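Local coordinates for protein probable manganase-dependent inorganic pyrophosphatase (PDB 3L2B) that probably hydrolyses inorganic pyrophosphate to phosphate, in a reaction regulated through its CBS domains by AMP as inhibitor and diadenosine tetraphosphate as activator, at residues E89-N94 and V167-H172; G121-A126 and V141-V146. All blocks are in the same frame, centred on the assembly; numbering follows the deposited sequence.

How the contacts relate
Both contacts lie in the mixed five-stranded sheet of the DRTGG domain. From the N terminus the chain first lays down 89-94, at one outermost strand of that sheet within the chain, and adds strand 104-106 at the other before reaching 121-126. Helix 130-138 then leads to 141-146, where contact 2 closes a short loop by parallel pairing. Helix 154-163 follows, and 167-172 returns beside 89-94, so contact 1 closes a wider loop by antiparallel pairing, one that encloses contact 2. The two are joined directly, their centres about 10 Å apart: strand 166-169 lies between 89-92 and 143-146, and I168 probably bonds through its backbone to L144 and V146.

Contact 1 of 2, residues E89-N94 and V167-H172; sequences EAQNIN and VITTPH
E89 and T169 face each other as an antiparallel hydrogen-bonded pair, each backbone N giving to the other's carbonyl: E89 N to T169 O at 2.9 Å, T169 N to E89 O at 2.8 Å. The next pair, A90 with I168, has no such bonds between its backbones. It is filled instead by a small apolar contact of A90 CB on I168 CG2 (3.9 Å), while the rest of I168 runs on toward L79, I82 and L83 of helix 79-85. At Q91 the register slips by one residue, and Q91 and N92 both face V167, a classic beta bulge in strand 89-92 of the DRTGG domain. V167 O therefore takes two donors, Q91 N at 2.9 Å in a nearly straight bond (167°) and N92 N in a weak one; V167 N in turn gives to N92 O at 2.9 Å, from above the carbonyl plane. The Q91 side chain doubles back beside the strand. With CG anti to the carbonyl carbon (chi1 -77°) and a bend at chi2, it crosses the T169 side chain at about a right angle, and OE1 accepts from T169 OG1 at 2.7 Å, the hydroxyl standing 50° out of the amide carbonyl plane. The other end of the amide, NE2, makes a weak bond to E89 O, which thus has two donors. With both ends engaged, one only weakly, the rotation of the amide is probably restrained. I157, T151 and P152 also pack on Q91. N92 ND2 is bonded to I165 O, just ahead of strand 166-169.

Contact 2 of 2, residues G121-A126 and V141-V146; sequences GDIAIA and VSLLIV
I123 and L143 begin the parallel pairing of strands 123-126 and 143-146, the two strands of a beta-alpha-beta unit connected through helix 130-138. The strand axes pass 4.9 Å apart at 19°, and A124 is bonded through both its N-H and its C=O: A124 N gives to L143 O, and A124 O accepts from I145 N. A126 N to I145 O continues the pattern. I123, I125, L143 and I145 share one face of the sheet. Here I123 keeps CG2 anti to the backbone N and CG1 beside it (chi1 -58°), which turns CG2 toward both L143 CD2 (4.0 Å) and I145 CD1 (3.9 Å). I145 meets it with the end of an extended chain, whereas the CG1 arm of I123 bends back (chi2 85°) to pass near S142 OG. The other face carries A124, A126, L144 and V146, covered in part by L136 and Q133 of the helix. From L144, CD1 comes over the small A126 CB at 3.9 Å. V141 CG1 reaches the neighbouring A124 CB at 4.2 Å. At the entry to the strands the D122 carboxylate forms a salt bridge through OD2 with K103, while the carbonyl O of D122 receives S142 N and, weakly, L143 N. S142 places OG between its own backbone N and carbonyl carbon, and from there OG donates to G121 O at 2.6 Å, standing well above the plane of that carbonyl.

Contact 1 of 2, residues E89-N94 and V167-H172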
ATOM      1  N   GLU A  89       0.873  14.745 -16.878  1.00 51.04           N
ATOM      2  CA  GLU A  89       0.432  15.132 -18.208  1.00 53.06           C
ATOM      3  C   GLU A  89       1.321  14.425 -19.200  1.00 51.59           C
ATOM      4  O   GLU A  89       2.522  14.280 -18.979  1.00 50.82           O
ATOM      5  CB  GLU A  89       0.512  16.667 -18.399  1.00 55.52           C
ATOM      6  CG  GLU A  89      -0.485  17.479 -17.535  1.00 59.52           C
ATOM      7  CD  GLU A  89      -1.884  17.647 -18.163  1.00 65.86           C
ATOM      8  OE1 GLU A  89      -1.979  18.142 -19.317  1.00 69.24           O
ATOM      9  OE2 GLU A  89      -2.898  17.316 -17.489  1.00 67.75           O
ATOM     10  N   ALA A  90       0.709  13.996 -20.289  1.00 51.95           N
ATOM     11  CA  ALA A  90       1.416  13.338 -21.372  1.00 51.68           C
ATOM     12  C   ALA A  90       1.955  14.376 -22.327  1.00 53.97           C
ATOM     13  O   ALA A  90       1.302  15.378 -22.605  1.00 55.06           O
ATOM     14  CB  ALA A  90       0.491  12.373 -22.088  1.00 51.06           C
ATOM     15  N   GLN A  91       3.174  14.130 -22.794  1.00 54.27           N
ATOM     16  CA  GLN A  91       3.823  14.959 -23.815  1.00 56.25           C
ATOM     17  C   GLN A  91       3.868  14.257 -25.163  1.00 56.99           C
ATOM     18  O   GLN A  91       3.896  14.882 -26.215  1.00 58.60           O
ATOM     19  CB  GLN A  91       5.254  15.310 -23.402  1.00 55.89           C
ATOM     20  CG  GLN A  91       5.320  16.392 -22.372  1.00 57.01           C
ATOM     21  CD  GLN A  91       4.910  15.902 -21.034  1.00 55.73           C
ATOM     22  OE1 GLN A  91       5.574  15.044 -20.461  1.00 56.45           O
ATOM     23  NE2 GLN A  91       3.801  16.414 -20.527  1.00 54.24           N
ATOM     24  N   ASN A  92       3.941  12.940 -25.102  1.00 56.12           N
ATOM     25  CA  ASN A  92       3.729  12.106 -26.271  1.00 56.29           C
ATOM     26  C   ASN A  92       3.076  10.811 -25.864  1.00 55.38           C
ATOM     27  O   ASN A  92       3.294  10.308 -24.758  1.00 53.06           O
ATOM     28  CB  ASN A  92       5.047  11.798 -26.968  1.00 56.40           C
ATOM     29  CG  ASN A  92       4.846  11.094 -28.285  1.00 56.00           C
ATOM     30  OD1 ASN A  92       4.078  11.556 -29.113  1.00 60.83           O
ATOM     31  ND2 ASN A  92       5.553   9.995 -28.501  1.00 53.04           N
ATOM     32  N   ILE A  93       2.276  10.287 -26.782  1.00 55.99           N
ATOM     33  CA  ILE A  93       1.594   9.020 -26.593  1.00 55.18           C
ATOM     34  C   ILE A  93       1.747   8.092 -27.791  1.00 56.18           C
ATOM     35  O   ILE A  93       1.444   8.467 -28.932  1.00 57.82           O
ATOM     36  CB  ILE A  93       0.094   9.217 -26.370  1.00 55.77           C
ATOM     37  CG1 ILE A  93      -0.157  10.162 -25.187  1.00 56.45           C
ATOM     38  CG2 ILE A  93      -0.585   7.853 -26.133  1.00 54.55           C
ATOM     39  CD1 ILE A  93      -1.634  10.529 -25.019  1.00 57.07           C
ATOM     40  N   ASN A  94       2.208   6.883 -27.514  1.00 54.56           N
ATOM     41  CA  ASN A  94       2.147   5.797 -28.484  1.00 55.64           C
ATOM     42  C   ASN A  94       0.736   5.267 -28.525  1.00 56.35           C
ATOM     43  O   ASN A  94       0.342   4.498 -27.675  1.00 55.06           O
ATOM     44  CB  ASN A  94       3.115   4.663 -28.112  1.00 54.44           C
ATOM     45  CG  ASN A  94       3.158   3.563 -29.163  1.00 55.16           C
ATOM     46  OD1 ASN A  94       2.199   3.383 -29.910  1.00 55.77           O
ATOM     47  ND2 ASN A  94       4.274   2.844 -29.237  1.00 50.25           N
ATOM     48  N   VAL A 167       5.589   9.416 -23.273  1.00 45.13           N
ATOM     49  CA  VAL A 167       6.268  10.242 -22.296  1.00 44.53           C
ATOM     50  C   VAL A 167       5.262  11.044 -21.493  1.00 45.17           C
ATOM     51  O   VAL A 167       4.369  11.646 -22.047  1.00 46.50           O
ATOM     52  CB  VAL A 167       7.184  11.234 -22.970  1.00 45.67           C
ATOM     53  CG1 VAL A 167       7.974  11.993 -21.922  1.00 44.71           C
ATOM     54  CG2 VAL A 167       8.081  10.529 -23.963  1.00 44.33           C
ATOM     55  N   ILE A 168       5.425  11.043 -20.179  1.00 44.12           N
ATOM     56  CA  ILE A 168       4.597  11.842 -19.318  1.00 44.26           C
ATOM     57  C   ILE A 168       5.420  12.517 -18.239  1.00 44.34           C
ATOM     58  O   ILE A 168       6.585  12.193 -18.015  1.00 43.57           O
ATOM     59  CB  ILE A 168       3.493  11.004 -18.671  1.00 44.32           C
ATOM     60  CG1 ILE A 168       4.088  10.036 -17.627  1.00 42.26           C
ATOM     61  CG2 ILE A 168       2.705  10.247 -19.749  1.00 44.08           C
ATOM     62  CD1 ILE A 168       3.043   9.146 -16.931  1.00 41.17           C
ATOM     63  N   THR A 169       4.780  13.471 -17.582  1.00 45.12           N
ATOM     64  CA  THR A 169       5.419  14.268 -16.550  1.00 45.33           C
ATOM     65  C   THR A 169       4.539  14.383 -15.326  1.00 44.80           C
ATOM     66  O   THR A 169       3.373  14.760 -15.412  1.00 46.01           O
ATOM     67  CB  THR A 169       5.718  15.696 -17.049  1.00 47.05           C
ATOM     68  OG1 THR A 169       6.707  15.635 -18.083  1.00 49.34           O
ATOM     69  CG2 THR A 169       6.255  16.560 -15.891  1.00 47.44           C
ATOM     70  N   THR A 170       5.116  14.059 -14.178  1.00 43.56           N
ATOM     71  CA  THR A 170       4.402  14.190 -12.914  1.00 43.43           C
ATOM     72  C   THR A 170       5.041  15.255 -12.035  1.00 44.41           C
ATOM     73  O   THR A 170       6.225  15.511 -12.149  1.00 44.72           O
ATOM     74  CB  THR A 170       4.413  12.863 -12.127  1.00 42.17           C
ATOM     75  OG1 THR A 170       3.819  13.082 -10.835  1.00 42.21           O
ATOM     76  CG2 THR A 170       5.837  12.358 -11.934  1.00 40.17           C
ATOM     77  N   PRO A 171       4.277  15.847 -11.107  1.00 45.98           N
ATOM     78  CA  PRO A 171       4.957  16.812 -10.218  1.00 47.18           C
ATOM     79  C   PRO A 171       5.802  16.136  -9.125  1.00 46.53           C
ATOM     80  O   PRO A 171       6.652  16.743  -8.494  1.00 47.76           O
ATOM     81  CB  PRO A 171       3.794  17.599  -9.606  1.00 48.32           C
ATOM     82  CG  PRO A 171       2.596  16.776  -9.808  1.00 47.68           C
ATOM     83  CD  PRO A 171       2.810  15.962 -11.032  1.00 46.27           C
ATOM     84  N   HIS A 172       5.607  14.842  -8.969  1.00 45.36           N
ATOM     85  CA  HIS A 172       6.131  14.127  -7.811  1.00 43.28           C
ATOM     86  C   HIS A 172       7.571  13.786  -8.012  1.00 43.15           C
ATOM     87  O   HIS A 172       8.007  13.560  -9.134  1.00 42.61           O
ATOM     88  CB  HIS A 172       5.322  12.855  -7.611  1.00 42.28           C
ATOM     89  CG  HIS A 172       3.899  13.112  -7.275  1.00 39.96           C
ATOM     90  ND1 HIS A 172       3.531  13.961  -6.260  1.00 41.25           N
ATOM     91  CD2 HIS A 172       2.752  12.632  -7.804  1.00 38.14           C
ATOM     92  CE1 HIS A 172       2.213  13.975  -6.160  1.00 40.85           C
ATOM     93  NE2 HIS A 172       1.716  13.184  -7.091  1.00 38.03           N
TER

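Contact 2 of 2, residues G121-A126 and V141-V146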
ATOM      1  N   GLY A 121      10.904  -1.711 -23.327  1.00 46.02           N
ATOM      2  CA  GLY A 121       9.567  -1.978 -22.788  1.00 44.63           C
ATOM      3  C   GLY A 121       9.367  -1.596 -21.344  1.00 43.15           C
ATOM      4  O   GLY A 121       8.230  -1.577 -20.816  1.00 41.84           O
ATOM      5  N   ASP A 122      10.472  -1.283 -20.685  1.00 42.69           N
ATOM      6  CA  ASP A 122      10.410  -0.906 -19.271  1.00 42.39           C
ATOM      7  C   ASP A 122       9.678   0.417 -19.067  1.00 42.29           C
ATOM      8  O   ASP A 122       9.443   1.190 -20.012  1.00 42.01           O
ATOM      9  CB  ASP A 122      11.808  -0.888 -18.628  1.00 42.46           C
ATOM     10  CG  ASP A 122      12.321  -2.296 -18.326  1.00 44.32           C
ATOM     11  OD1 ASP A 122      11.539  -3.285 -18.357  1.00 46.12           O
ATOM     12  OD2 ASP A 122      13.521  -2.428 -18.078  1.00 50.12           O
ATOM     13  N   ILE A 123       9.295   0.635 -17.818  1.00 41.90           N
ATOM     14  CA  ILE A 123       8.795   1.921 -17.357  1.00 41.98           C
ATOM     15  C   ILE A 123       9.863   2.568 -16.503  1.00 42.35           C
ATOM     16  O   ILE A 123      10.238   2.059 -15.423  1.00 44.04           O
ATOM     17  CB  ILE A 123       7.506   1.748 -16.546  1.00 41.28           C
ATOM     18  CG1 ILE A 123       6.445   1.042 -17.412  1.00 41.91           C
ATOM     19  CG2 ILE A 123       6.968   3.073 -16.095  1.00 40.72           C
ATOM     20  CD1 ILE A 123       6.530  -0.432 -17.416  1.00 38.40           C
ATOM     21  N   ALA A 124      10.349   3.701 -16.979  1.00 42.43           N
ATOM     22  CA  ALA A 124      11.465   4.404 -16.342  1.00 42.17           C
ATOM     23  C   ALA A 124      11.045   5.682 -15.669  1.00 42.23           C
ATOM     24  O   ALA A 124      10.450   6.544 -16.266  1.00 43.20           O
ATOM     25  CB  ALA A 124      12.562   4.695 -17.356  1.00 41.91           C
ATOM     26  N   ILE A 125      11.384   5.790 -14.398  1.00 43.32           N
ATOM     27  CA  ILE A 125      11.175   7.012 -13.655  1.00 43.65           C
ATOM     28  C   ILE A 125      12.475   7.769 -13.651  1.00 45.09           C
ATOM     29  O   ILE A 125      13.486   7.262 -13.209  1.00 44.87           O
ATOM     30  CB  ILE A 125      10.736   6.727 -12.226  1.00 43.85           C
ATOM     31  CG1 ILE A 125       9.369   6.038 -12.232  1.00 41.38           C
ATOM     32  CG2 ILE A 125      10.721   8.007 -11.450  1.00 43.56           C
ATOM     33  CD1 ILE A 125       9.041   5.369 -10.924  1.00 42.06           C
ATOM     34  N   ALA A 126      12.428   8.988 -14.184  1.00 46.87           N
ATOM     35  CA  ALA A 126      13.619   9.787 -14.472  1.00 48.18           C
ATOM     36  C   ALA A 126      13.451  11.220 -14.052  1.00 49.98           C
ATOM     37  O   ALA A 126      12.339  11.738 -13.979  1.00 49.87           O
ATOM     38  CB  ALA A 126      13.920   9.755 -15.977  1.00 48.49           C
ATOM     39  N   VAL A 141      12.247   2.346 -24.011  1.00 48.07           N
ATOM     40  CA  VAL A 141      11.330   2.199 -22.887  1.00 46.23           C
ATOM     41  C   VAL A 141       9.901   2.392 -23.429  1.00 46.49           C
ATOM     42  O   VAL A 141       9.676   3.138 -24.383  1.00 46.75           O
ATOM     43  CB  VAL A 141      11.621   3.188 -21.763  1.00 45.29           C
ATOM     44  CG1 VAL A 141      12.978   2.861 -21.069  1.00 42.98           C
ATOM     45  CG2 VAL A 141      11.591   4.603 -22.285  1.00 45.64           C
ATOM     46  N   SER A 142       8.963   1.666 -22.857  1.00 44.73           N
ATOM     47  CA  SER A 142       7.588   1.784 -23.281  1.00 45.24           C
ATOM     48  C   SER A 142       6.981   3.041 -22.658  1.00 44.07           C
ATOM     49  O   SER A 142       6.047   3.620 -23.194  1.00 44.91           O
ATOM     50  CB  SER A 142       6.778   0.550 -22.885  1.00 44.99           C
ATOM     51  OG  SER A 142       6.692   0.430 -21.478  1.00 42.79           O
ATOM     52  N   LEU A 143       7.535   3.472 -21.535  1.00 42.11           N
ATOM     53  CA  LEU A 143       7.013   4.663 -20.836  1.00 40.88           C
ATOM     54  C   LEU A 143       8.083   5.385 -20.074  1.00 40.53           C
ATOM     55  O   LEU A 143       8.738   4.812 -19.193  1.00 39.95           O
ATOM     56  CB  LEU A 143       5.861   4.315 -19.904  1.00 39.29           C
ATOM     57  CG  LEU A 143       5.223   5.454 -19.098  1.00 39.68           C
ATOM     58  CD1 LEU A 143       4.717   6.564 -20.032  1.00 39.97           C
ATOM     59  CD2 LEU A 143       4.096   4.924 -18.204  1.00 35.49           C
ATOM     60  N   LEU A 144       8.232   6.657 -20.428  1.00 40.74           N
ATOM     61  CA  LEU A 144       9.096   7.588 -19.720  1.00 40.73           C
ATOM     62  C   LEU A 144       8.272   8.490 -18.809  1.00 40.94           C
ATOM     63  O   LEU A 144       7.418   9.230 -19.264  1.00 41.05           O
ATOM     64  CB  LEU A 144       9.906   8.410 -20.711  1.00 41.72           C
ATOM     65  CG  LEU A 144      10.927   9.404 -20.137  1.00 42.75           C
ATOM     66  CD1 LEU A 144      11.880   8.720 -19.193  1.00 42.20           C
ATOM     67  CD2 LEU A 144      11.682  10.072 -21.284  1.00 42.26           C
ATOM     68  N   ILE A 145       8.519   8.366 -17.502  1.00 40.96           N
ATOM     69  CA  ILE A 145       7.909   9.231 -16.502  1.00 41.29           C
ATOM     70  C   ILE A 145       8.957  10.216 -15.978  1.00 42.20           C
ATOM     71  O   ILE A 145       9.893   9.834 -15.289  1.00 41.68           O
ATOM     72  CB  ILE A 145       7.304   8.427 -15.340  1.00 40.33           C
ATOM     73  CG1 ILE A 145       6.488   7.246 -15.858  1.00 39.37           C
ATOM     74  CG2 ILE A 145       6.389   9.278 -14.500  1.00 40.66           C
ATOM     75  CD1 ILE A 145       5.714   6.491 -14.769  1.00 34.54           C
ATOM     76  N   VAL A 146       8.783  11.487 -16.319  1.00 44.04           N
ATOM     77  CA  VAL A 146       9.675  12.545 -15.844  1.00 45.50           C
ATOM     78  C   VAL A 146       9.116  13.129 -14.561  1.00 46.75           C
ATOM     79  O   VAL A 146       7.929  13.490 -14.493  1.00 47.86           O
ATOM     80  CB  VAL A 146       9.914  13.641 -16.892  1.00 46.82           C
ATOM     81  CG1 VAL A 146      10.888  14.717 -16.346  1.00 47.55           C
ATOM     82  CG2 VAL A 146      10.452  13.029 -18.206  1.00 46.55           C
TER